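Local coordinates for uncharacterized protein (Sulfolobus solfataricus, PDB 4WYH) that serves as PriX, a noncatalytic subunit of the archaeal eukaryotic-type primase that is essential for efficient primer synthesis, at residues E40-I51 against F77-V86; E67-K75 against E88-K99. All blocks are in the same frame, centred on the assembly; numbering follows the deposited sequence.

In the fold
Contacts 1 and 2 share helix 67-78: residues 67-75 pack on helix 88-101 in contact 2, while its last two residues and the loop that follows, 77-86, meet 40-51 in contact 1. The segments alternate along the chain, and the centres of the two contacts lie about 14 Å apart. They meet directly where Ile51 packs on Trp90 and Leu91, its CG2 coming 3.9 Å from Leu91 CD2, and where Val86 CG1 lies 3.8 Å from Leu91 CD1. Contact 1 contains Asp45, seen crystallographically to bind manganese, though no metal is bound to this chain in the model; contact 2 lies away from that site.

Contact 1: E40-I51 against F77-V86; sequences EMGLQDSRKRFI and FYYKLQSGKV
Gly42 brings its CA to within 3.5 Å of CE1 of the Phe77 ring. Its positive phi, and Lys80 CB close by, leave little room for a side chain. Leu43 follows, its CG at the ring's edge, while its backbone N and Phe77 O share a bridging water. The 44-46 turn is held from behind by Glu121 of helix 116-128, whose carboxylate takes bonds from Gln44 N, Asp45 N and Ser46 OG. Gln44 O, however, takes a bond from Arg47 NE.

Arg47 carries the polar half of the contact. A bend at chi3 (-63°) turns its guanidinium flat onto the Tyr78 ring, planes 7° apart and centres 4.1 Å apart, an off-centre cation-pi stack. Leu81 covers the opposite face. NH1 bonds Tyr78 O at 2.9 Å, nearly in the guanidinium plane, and NH1 and NH2 together grip Ser83 O end-on, at 3.0 and 2.9 Å. Lys48 stretches past the tyrosine to a weak bond from NZ to Lys85 O. Phe50 lays CE2 over one face of Phe77 and brings its CD2 to 3.5 Å from Phe77 CZ, the two rings oblique. Ile51 CG1 lies at the edge of that ring, 3.9 Å from Phe77 CE2.

The chemistry divides in two: an apolar cluster around Phe77, and a cationic group whose three nitrogens bond only backbone carbonyls within the two segments. With both its faces covered and its edge bonded, the buried guanidinium can hardly turn, and it ties the end of helix 67-78 and the loop after it to the start of helix 47-63.

Contact 2: E67-K75 against E88-K99; sequences EDEALQTLK and ESWLKSVINGVK
Leu71 and Ile95 interlock as knobs into holes, each seated among four residues of the facing helix. Leu71 fits between Glu88, Leu91, Lys92 and Ile95; with CG anti to the backbone N (chi1 173°), it reaches across at about a right angle to Leu91, CD1 lying 3.5 Å from Leu91 CB. Its other branch, CD2, touches the aliphatic CE of Lys92. Ile95 answers from helix 88-101 by pushing into the hole made by Glu67, Ala70, Leu71 and Leu74. Its CD1 comes tight against the backbone, 3.5 Å from Leu71 N, and also meets Ala70 CB, while CG2 rests on Glu67 CG. Leu74 runs alongside Ile95, pointing the other way, with Leu74 CD1 3.7 Å from Ile95 CG1, and sets its CB against Leu91 CD2.

Charged groups flank this apolar seam at two corners. Lys75 of helix 67-78 bends at chi3 (-90°) toward the start of helix 88-101, where its NZ makes a salt bridge to Glu88 OE2 at 2.7 Å, using the anti lone pair of that oxygen. An alanine in place of Glu88 would probably leave the Lys75 ammonium without its carboxylate mate and thin the cover beside Leu71 CD2. At the other corner, Glu67 OE2 lies against Lys99 CD at 3.4 Å; the charged ends are too far apart for a salt bridge and are linked by a water that donates to Glu67 OE1 and accepts from Lys99 NZ.

The two segment axes approach to 9.8 Å, their directions 128° apart. Helix 47-63 borders both helices, touching Thr73 through Leu59 and Val94 and Val98 through Ser56, while Val65 and Val86 extend the apolar packing from the adjoining loops.

Contact 1: E40-I51 against F77-V86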
loop_
_atom_site.group_PDB
_atom_site.type_symbol
_atom_site.label_atom_id
_atom_site.label_comp_id
_atom_site.label_asym_id
_atom_site.label_seq_id
_atom_site.Cartn_x
_atom_site.Cartn_y
_atom_site.Cartn_z
ATOM N N GLU A 40 3.796 2.996 7.718
ATOM C CA GLU A 40 4.778 3.070 8.789
ATOM C C GLU A 40 4.940 1.757 9.545
ATOM O O GLU A 40 6.043 1.438 9.923
ATOM C CB GLU A 40 4.358 4.105 9.792
ATOM C CG GLU A 40 5.327 4.213 10.939
ATOM C CD GLU A 40 4.871 5.190 11.962
ATOM O OE1 GLU A 40 3.645 5.472 11.968
ATOM O OE2 GLU A 40 5.747 5.665 12.733
ATOM N N MET A 41 3.834 1.045 9.780
ATOM C CA MET A 41 3.811 -0.097 10.689
ATOM C C MET A 41 3.989 -1.458 10.033
ATOM O O MET A 41 4.607 -2.340 10.595
ATOM C CB MET A 41 2.552 -0.049 11.524
ATOM C CG MET A 41 2.376 1.247 12.313
ATOM S SD MET A 41 3.634 1.490 13.595
ATOM C CE MET A 41 3.832 -0.172 14.281
ATOM N N GLY A 42 3.436 -1.611 8.830
ATOM C CA GLY A 42 3.563 -2.809 8.065
ATOM C C GLY A 42 2.341 -3.702 8.201
ATOM O O GLY A 42 1.506 -3.513 9.083
ATOM N N LEU A 43 2.204 -4.612 7.260
ATOM C CA LEU A 43 1.153 -5.611 7.280
ATOM C C LEU A 43 1.799 -7.016 7.193
ATOM O O LEU A 43 3.036 -7.185 7.389
ATOM C CB LEU A 43 0.140 -5.385 6.130
ATOM C CG LEU A 43 -0.646 -4.052 6.114
ATOM C CD1 LEU A 43 -1.554 -3.939 4.871
ATOM C CD2 LEU A 43 -1.447 -3.834 7.386
ATOM N N GLN A 44 0.963 -7.991 6.854
ATOM C CA GLN A 44 1.367 -9.363 6.980
ATOM C C GLN A 44 1.116 -10.182 5.697
ATOM O O GLN A 44 1.985 -10.225 4.890
ATOM C CB GLN A 44 0.775 -9.954 8.249
ATOM C CG GLN A 44 1.276 -11.335 8.573
ATOM C CD GLN A 44 0.930 -11.791 9.982
ATOM O OE1 GLN A 44 1.715 -12.486 10.611
ATOM N NE2 GLN A 44 -0.214 -11.398 10.490
ATOM N N ASP A 45 0.029 -10.921 5.597
ATOM C CA ASP A 45 -0.293 -11.663 4.395
ATOM C C ASP A 45 -0.845 -10.810 3.256
ATOM O O ASP A 45 -0.890 -11.257 2.140
ATOM C CB ASP A 45 -1.307 -12.742 4.713
ATOM C CG ASP A 45 -0.766 -13.796 5.745
ATOM O OD1 ASP A 45 0.470 -13.912 5.947
ATOM O OD2 ASP A 45 -1.636 -14.445 6.343
ATOM N N SER A 46 -1.252 -9.570 3.540
ATOM C CA SER A 46 -1.896 -8.748 2.570
ATOM C C SER A 46 -0.999 -7.671 1.975
ATOM O O SER A 46 -1.495 -6.829 1.288
ATOM C CB SER A 46 -3.165 -8.142 3.165
ATOM O OG SER A 46 -2.860 -7.128 4.073
ATOM N N ARG A 47 0.312 -7.686 2.272
ATOM C CA ARG A 47 1.269 -6.638 1.832
ATOM C C ARG A 47 1.261 -6.332 0.381
ATOM O O ARG A 47 1.190 -5.162 0.029
ATOM C CB ARG A 47 2.714 -6.968 2.234
ATOM C CG ARG A 47 3.002 -6.730 3.674
ATOM C CD ARG A 47 4.362 -7.316 4.072
ATOM N NE ARG A 47 4.381 -8.770 3.918
ATOM C CZ ARG A 47 5.494 -9.476 3.906
ATOM N NH1 ARG A 47 6.709 -8.890 4.032
ATOM N NH2 ARG A 47 5.404 -10.773 3.803
ATOM N N LYS A 48 1.291 -7.366 -0.478
ATOM C CA LYS A 48 1.363 -7.116 -1.895
ATOM C C LYS A 48 0.059 -6.525 -2.427
ATOM O O LYS A 48 0.049 -5.557 -3.125
ATOM C CB LYS A 48 1.816 -8.372 -2.641
ATOM C CG LYS A 48 3.317 -8.572 -2.520
ATOM C CD LYS A 48 3.730 -9.841 -3.237
ATOM C CE LYS A 48 5.172 -10.132 -2.909
ATOM N NZ LYS A 48 5.604 -11.397 -3.567
ATOM N N ARG A 49 -1.066 -7.065 -1.998
ATOM C CA ARG A 49 -2.354 -6.477 -2.385
ATOM C C ARG A 49 -2.532 -5.030 -1.873
ATOM O O ARG A 49 -3.022 -4.191 -2.615
ATOM C CB ARG A 49 -3.490 -7.364 -1.839
ATOM C CG ARG A 49 -3.454 -8.730 -2.465
ATOM C CD ARG A 49 -4.789 -9.468 -2.274
ATOM N NE ARG A 49 -5.289 -9.430 -0.897
ATOM C CZ ARG A 49 -5.039 -10.355 0.001
ATOM N NH1 ARG A 49 -4.223 -11.318 -0.299
ATOM N NH2 ARG A 49 -5.565 -10.292 1.224
ATOM N N PHE A 50 -2.083 -4.730 -0.653
ATOM C CA PHE A 50 -2.152 -3.366 -0.091
ATOM C C PHE A 50 -1.329 -2.468 -0.978
ATOM O O PHE A 50 -1.755 -1.412 -1.325
ATOM C CB PHE A 50 -1.616 -3.327 1.326
ATOM C CG PHE A 50 -1.684 -1.953 1.964
ATOM C CD1 PHE A 50 -2.901 -1.422 2.289
ATOM C CD2 PHE A 50 -0.564 -1.187 2.128
ATOM C CE1 PHE A 50 -3.000 -0.186 2.862
ATOM C CE2 PHE A 50 -0.660 0.087 2.701
ATOM C CZ PHE A 50 -1.887 0.575 3.047
ATOM N N ILE A 51 -0.156 -2.905 -1.397
ATOM C CA ILE A 51 0.643 -2.127 -2.378
ATOM C C ILE A 51 -0.042 -1.913 -3.724
ATOM O O ILE A 51 -0.115 -0.784 -4.210
ATOM C CB ILE A 51 2.064 -2.757 -2.616
ATOM C CG1 ILE A 51 2.920 -2.686 -1.343
ATOM C CG2 ILE A 51 2.776 -2.130 -3.837
ATOM C CD1 ILE A 51 4.195 -3.537 -1.457
ATOM N N PHE A 77 8.063 -0.215 3.463
ATOM C CA PHE A 77 6.849 -0.827 3.984
ATOM C C PHE A 77 6.850 -2.345 3.890
ATOM O O PHE A 77 6.621 -3.025 4.902
ATOM C CB PHE A 77 5.620 -0.301 3.219
ATOM C CG PHE A 77 4.411 -1.150 3.392
ATOM C CD1 PHE A 77 3.743 -1.151 4.601
ATOM C CD2 PHE A 77 3.924 -1.973 2.342
ATOM C CE1 PHE A 77 2.615 -1.945 4.763
ATOM C CE2 PHE A 77 2.776 -2.747 2.520
ATOM C CZ PHE A 77 2.146 -2.739 3.727
ATOM N N TYR A 78 7.148 -2.884 2.705
ATOM C CA TYR A 78 7.130 -4.321 2.488
ATOM C C TYR A 78 7.969 -5.090 3.436
ATOM O O TYR A 78 7.514 -6.138 3.902
ATOM C CB TYR A 78 7.444 -4.727 1.021
ATOM C CG TYR A 78 7.299 -6.210 0.818
ATOM C CD1 TYR A 78 6.071 -6.801 0.576
ATOM C CD2 TYR A 78 8.415 -7.047 0.949
ATOM C CE1 TYR A 78 5.967 -8.188 0.443
ATOM C CE2 TYR A 78 8.319 -8.417 0.866
ATOM C CZ TYR A 78 7.090 -8.999 0.618
ATOM O OH TYR A 78 7.018 -10.368 0.502
ATOM N N TYR A 79 9.206 -4.627 3.711
ATOM C CA TYR A 79 10.123 -5.359 4.550
ATOM C C TYR A 79 10.000 -5.027 6.070
ATOM O O TYR A 79 10.826 -5.423 6.877
ATOM C CB TYR A 79 11.551 -5.231 4.018
ATOM C CG TYR A 79 11.764 -5.880 2.673
ATOM C CD1 TYR A 79 11.703 -7.259 2.535
ATOM C CD2 TYR A 79 12.052 -5.125 1.532
ATOM C CE1 TYR A 79 11.935 -7.896 1.288
ATOM C CE2 TYR A 79 12.251 -5.772 0.280
ATOM C CZ TYR A 79 12.203 -7.146 0.189
ATOM O OH TYR A 79 12.380 -7.844 -0.987
ATOM N N LYS A 80 8.947 -4.345 6.470
ATOM C CA LYS A 80 8.643 -4.288 7.895
ATOM C C LYS A 80 8.430 -5.677 8.480
ATOM O O LYS A 80 8.641 -5.875 9.657
ATOM C CB LYS A 80 7.417 -3.410 8.196
ATOM C CG LYS A 80 7.551 -1.994 7.745
ATOM C CD LYS A 80 8.686 -1.350 8.444
ATOM C CE LYS A 80 8.238 -0.075 9.058
ATOM N NZ LYS A 80 9.401 0.806 9.337
ATOM N N LEU A 81 8.021 -6.654 7.665
ATOM C CA LEU A 81 7.873 -8.047 8.156
ATOM C C LEU A 81 9.185 -8.822 8.376
ATOM O O LEU A 81 9.352 -9.428 9.442
ATOM C CB LEU A 81 6.939 -8.861 7.243
ATOM C CG LEU A 81 6.055 -9.973 7.846
ATOM C CD1 LEU A 81 6.878 -10.925 8.659
ATOM C CD2 LEU A 81 4.958 -9.442 8.757
ATOM N N GLN A 82 10.086 -8.825 7.384
ATOM C CA GLN A 82 11.292 -9.759 7.321
ATOM C C GLN A 82 11.037 -11.224 7.004
ATOM O O GLN A 82 11.978 -12.023 7.090
ATOM C CB GLN A 82 12.351 -9.705 8.490
ATOM C CG GLN A 82 12.022 -9.116 9.851
ATOM C CD GLN A 82 13.260 -9.070 10.740
ATOM O OE1 GLN A 82 13.426 -8.146 11.549
ATOM N NE2 GLN A 82 14.147 -10.061 10.586
ATOM N N SER A 83 9.805 -11.605 6.667
ATOM C CA SER A 83 9.651 -12.784 5.872
ATOM C C SER A 83 9.071 -12.202 4.599
ATOM O O SER A 83 8.086 -11.491 4.593
ATOM C CB SER A 83 8.763 -13.848 6.503
ATOM O OG SER A 83 7.408 -13.480 6.383
ATOM N N GLY A 84 9.772 -12.464 3.524
ATOM C CA GLY A 84 9.191 -12.458 2.232
ATOM C C GLY A 84 10.074 -11.668 1.298
ATOM O O GLY A 84 11.005 -11.042 1.691
ATOM N N LYS A 85 9.743 -11.715 0.039
ATOM C CA LYS A 85 10.448 -10.921 -0.887
ATOM C C LYS A 85 9.563 -10.253 -1.936
ATOM O O LYS A 85 8.549 -10.783 -2.362
ATOM C CB LYS A 85 11.485 -11.754 -1.546
ATOM C CG LYS A 85 10.875 -12.774 -2.456
ATOM C CD LYS A 85 11.876 -13.084 -3.541
ATOM C CE LYS A 85 11.397 -14.170 -4.459
ATOM N NZ LYS A 85 12.009 -15.492 -4.029
ATOM N N VAL A 86 9.987 -9.063 -2.312
ATOM C CA VAL A 86 9.366 -8.311 -3.385
ATOM C C VAL A 86 10.446 -7.884 -4.439
ATOM O O VAL A 86 11.554 -7.484 -4.071
ATOM C CB VAL A 86 8.546 -7.094 -2.839
ATOM C CG1 VAL A 86 9.466 -5.951 -2.321
ATOM C CG2 VAL A 86 7.661 -6.578 -3.956
HETATM O O HOH W 1 4.811 -4.949 6.020
#

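Contact 2: E67-K75 against E88-K99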
loop_
_atom_site.group_PDB
_atom_site.type_symbol
_atom_site.label_atom_id
_atom_site.label_comp_id
_atom_site.label_asym_id
_atom_site.label_seq_id
_atom_site.Cartn_x
_atom_site.Cartn_y
_atom_site.Cartn_z
ATOM N N GLU A 67 8.342 8.754 -8.834
ATOM C CA GLU A 67 8.591 7.328 -8.889
ATOM C C GLU A 67 9.644 6.829 -7.884
ATOM O O GLU A 67 9.464 5.796 -7.251
ATOM C CB GLU A 67 8.976 6.904 -10.326
ATOM C CG GLU A 67 7.790 6.957 -11.315
ATOM C CD GLU A 67 7.470 8.349 -11.918
ATOM O OE1 GLU A 67 7.823 9.411 -11.327
ATOM O OE2 GLU A 67 6.858 8.397 -13.021
ATOM N N ASP A 68 10.742 7.558 -7.753
ATOM C CA ASP A 68 11.812 7.124 -6.861
ATOM C C ASP A 68 11.326 7.096 -5.403
ATOM O O ASP A 68 11.501 6.095 -4.743
ATOM C CB ASP A 68 13.032 8.000 -7.019
ATOM C CG ASP A 68 13.751 7.724 -8.293
ATOM O OD1 ASP A 68 13.648 6.584 -8.802
ATOM O OD2 ASP A 68 14.420 8.634 -8.820
ATOM N N GLU A 69 10.662 8.142 -4.949
ATOM C CA GLU A 69 10.144 8.139 -3.613
ATOM C C GLU A 69 9.107 7.040 -3.383
ATOM O O GLU A 69 9.066 6.458 -2.332
ATOM C CB GLU A 69 9.605 9.519 -3.235
ATOM C CG GLU A 69 8.986 9.545 -1.849
ATOM C CD GLU A 69 8.486 10.909 -1.397
ATOM O OE1 GLU A 69 8.664 11.935 -2.097
ATOM O OE2 GLU A 69 7.903 10.947 -0.302
ATOM N N ALA A 70 8.237 6.805 -4.356
ATOM C CA ALA A 70 7.198 5.789 -4.210
ATOM C C ALA A 70 7.873 4.469 -4.042
ATOM O O ALA A 70 7.516 3.696 -3.189
ATOM C CB ALA A 70 6.280 5.801 -5.434
ATOM N N LEU A 71 8.862 4.200 -4.868
ATOM C CA LEU A 71 9.548 2.946 -4.825
ATOM C C LEU A 71 10.172 2.683 -3.468
ATOM O O LEU A 71 10.049 1.603 -2.927
ATOM C CB LEU A 71 10.569 2.845 -5.969
ATOM C CG LEU A 71 11.463 1.601 -5.909
ATOM C CD1 LEU A 71 10.689 0.324 -6.102
ATOM C CD2 LEU A 71 12.622 1.681 -6.898
ATOM N N GLN A 72 10.830 3.677 -2.901
ATOM C CA GLN A 72 11.519 3.469 -1.639
ATOM C C GLN A 72 10.506 3.295 -0.558
ATOM O O GLN A 72 10.630 2.425 0.248
ATOM C CB GLN A 72 12.450 4.664 -1.344
ATOM C CG GLN A 72 13.163 4.517 -0.021
ATOM C CD GLN A 72 13.967 3.234 0.099
ATOM O OE1 GLN A 72 14.605 2.794 -0.867
ATOM N NE2 GLN A 72 13.960 2.625 1.291
ATOM N N THR A 73 9.461 4.104 -0.551
ATOM C CA THR A 73 8.406 4.012 0.444
ATOM C C THR A 73 7.702 2.636 0.475
ATOM O O THR A 73 7.456 2.052 1.556
ATOM C CB THR A 73 7.363 5.098 0.142
ATOM O OG1 THR A 73 8.023 6.376 0.207
ATOM C CG2 THR A 73 6.238 5.024 1.170
ATOM N N LEU A 74 7.397 2.135 -0.731
ATOM C CA LEU A 74 6.737 0.845 -0.887
ATOM C C LEU A 74 7.635 -0.297 -0.451
ATOM O O LEU A 74 7.181 -1.255 0.191
ATOM C CB LEU A 74 6.274 0.680 -2.347
ATOM C CG LEU A 74 5.204 1.668 -2.770
ATOM C CD1 LEU A 74 4.918 1.629 -4.245
ATOM C CD2 LEU A 74 3.956 1.402 -1.950
ATOM N N LYS A 75 8.909 -0.233 -0.843
ATOM C CA LYS A 75 9.863 -1.282 -0.453
ATOM C C LYS A 75 10.138 -1.335 1.074
ATOM O O LYS A 75 10.089 -2.415 1.676
ATOM C CB LYS A 75 11.173 -1.127 -1.254
ATOM C CG LYS A 75 12.003 -2.362 -1.226
ATOM C CD LYS A 75 13.473 -2.008 -1.375
ATOM C CE LYS A 75 13.901 -1.985 -2.816
ATOM N NZ LYS A 75 15.391 -1.907 -2.847
ATOM N N GLU A 88 11.887 -5.355 -7.281
ATOM C CA GLU A 88 11.869 -3.972 -7.698
ATOM C C GLU A 88 11.140 -3.818 -9.032
ATOM O O GLU A 88 10.484 -2.849 -9.238
ATOM C CB GLU A 88 13.242 -3.362 -7.824
ATOM C CG GLU A 88 13.748 -2.864 -6.483
ATOM C CD GLU A 88 14.990 -1.989 -6.594
ATOM O OE1 GLU A 88 15.409 -1.632 -7.711
ATOM O OE2 GLU A 88 15.532 -1.665 -5.541
ATOM N N SER A 89 11.319 -4.758 -9.926
ATOM C CA SER A 89 10.697 -4.668 -11.239
ATOM C C SER A 89 9.145 -4.692 -11.066
ATOM O O SER A 89 8.420 -3.928 -11.742
ATOM C CB SER A 89 11.223 -5.790 -12.140
ATOM O OG SER A 89 10.540 -6.988 -11.831
ATOM N N TRP A 90 8.641 -5.505 -10.128
ATOM C CA TRP A 90 7.207 -5.495 -9.824
ATOM C C TRP A 90 6.785 -4.090 -9.308
ATOM O O TRP A 90 5.843 -3.508 -9.793
ATOM C CB TRP A 90 6.860 -6.574 -8.807
ATOM C CG TRP A 90 5.448 -6.742 -8.558
ATOM C CD1 TRP A 90 4.562 -7.491 -9.323
ATOM C CD2 TRP A 90 4.697 -6.261 -7.446
ATOM N NE1 TRP A 90 3.318 -7.467 -8.760
ATOM C CE2 TRP A 90 3.368 -6.719 -7.604
ATOM C CE3 TRP A 90 5.006 -5.515 -6.319
ATOM C CZ2 TRP A 90 2.371 -6.437 -6.685
ATOM C CZ3 TRP A 90 3.978 -5.227 -5.412
ATOM C CH2 TRP A 90 2.704 -5.709 -5.594
ATOM N N LEU A 91 7.515 -3.568 -8.347
ATOM C CA LEU A 91 7.176 -2.268 -7.724
ATOM C C LEU A 91 7.186 -1.126 -8.722
ATOM O O LEU A 91 6.282 -0.331 -8.733
ATOM C CB LEU A 91 8.084 -1.975 -6.557
ATOM C CG LEU A 91 7.890 -2.885 -5.340
ATOM C CD1 LEU A 91 9.008 -2.721 -4.298
ATOM C CD2 LEU A 91 6.526 -2.638 -4.688
ATOM N N LYS A 92 8.214 -1.072 -9.560
ATOM C CA LYS A 92 8.297 -0.075 -10.578
ATOM C C LYS A 92 7.154 -0.205 -11.573
ATOM O O LYS A 92 6.526 0.797 -11.940
ATOM C CB LYS A 92 9.611 -0.144 -11.347
ATOM C CG LYS A 92 10.831 0.014 -10.489
ATOM C CD LYS A 92 12.078 -0.003 -11.389
ATOM C CE LYS A 92 13.341 0.380 -10.637
ATOM N NZ LYS A 92 14.480 -0.030 -11.515
ATOM N N SER A 93 6.853 -1.430 -11.995
ATOM C CA SER A 93 5.687 -1.651 -12.863
ATOM C C SER A 93 4.339 -1.210 -12.243
ATOM O O SER A 93 3.507 -0.585 -12.898
ATOM C CB SER A 93 5.608 -3.095 -13.283
ATOM O OG SER A 93 4.404 -3.316 -14.041
ATOM N N VAL A 94 4.090 -1.559 -10.992
ATOM C CA VAL A 94 2.895 -1.066 -10.319
ATOM C C VAL A 94 2.787 0.453 -10.326
ATOM O O VAL A 94 1.727 1.008 -10.615
ATOM C CB VAL A 94 2.876 -1.552 -8.866
ATOM C CG1 VAL A 94 1.700 -0.937 -8.117
ATOM C CG2 VAL A 94 2.826 -3.083 -8.778
ATOM N N ILE A 95 3.859 1.118 -9.878
ATOM C CA ILE A 95 3.925 2.569 -9.772
ATOM C C ILE A 95 3.644 3.179 -11.146
ATOM O O ILE A 95 2.829 4.071 -11.237
ATOM C CB ILE A 95 5.304 3.062 -9.267
ATOM C CG1 ILE A 95 5.505 2.661 -7.797
ATOM C CG2 ILE A 95 5.479 4.570 -9.486
ATOM C CD1 ILE A 95 6.975 2.662 -7.439
ATOM N N ASN A 96 4.306 2.670 -12.193
ATOM C CA ASN A 96 4.047 3.197 -13.536
ATOM C C ASN A 96 2.618 2.965 -13.955
ATOM O O ASN A 96 2.000 3.881 -14.477
ATOM C CB ASN A 96 4.959 2.516 -14.544
ATOM C CG ASN A 96 4.828 3.133 -15.931
ATOM O OD1 ASN A 96 5.338 4.226 -16.160
ATOM N ND2 ASN A 96 4.175 2.441 -16.848
ATOM N N GLY A 97 2.090 1.735 -13.748
ATOM C CA GLY A 97 0.701 1.407 -14.163
ATOM C C GLY A 97 -0.371 2.257 -13.487
ATOM O O GLY A 97 -1.339 2.700 -14.128
ATOM N N VAL A 98 -0.254 2.439 -12.164
ATOM C CA VAL A 98 -1.248 3.230 -11.420
ATOM C C VAL A 98 -1.153 4.671 -11.789
ATOM O O VAL A 98 -2.187 5.373 -11.818
ATOM C CB VAL A 98 -1.177 3.093 -9.890
ATOM C CG1 VAL A 98 -1.351 1.669 -9.473
ATOM C CG2 VAL A 98 0.028 3.769 -9.215
ATOM N N LYS A 99 0.059 5.158 -12.051
ATOM C CA LYS A 99 0.240 6.535 -12.520
ATOM C C LYS A 99 -0.390 6.754 -13.869
ATOM O O LYS A 99 -1.025 7.795 -14.096
ATOM C CB LYS A 99 1.730 6.910 -12.596
ATOM C CG LYS A 99 1.991 8.391 -12.974
ATOM C CD LYS A 99 3.473 8.733 -12.941
ATOM C CE LYS A 99 3.753 10.218 -13.131
ATOM N NZ LYS A 99 3.419 11.038 -11.917
HETATM O O HOH W 2 6.331 11.815 -11.788
#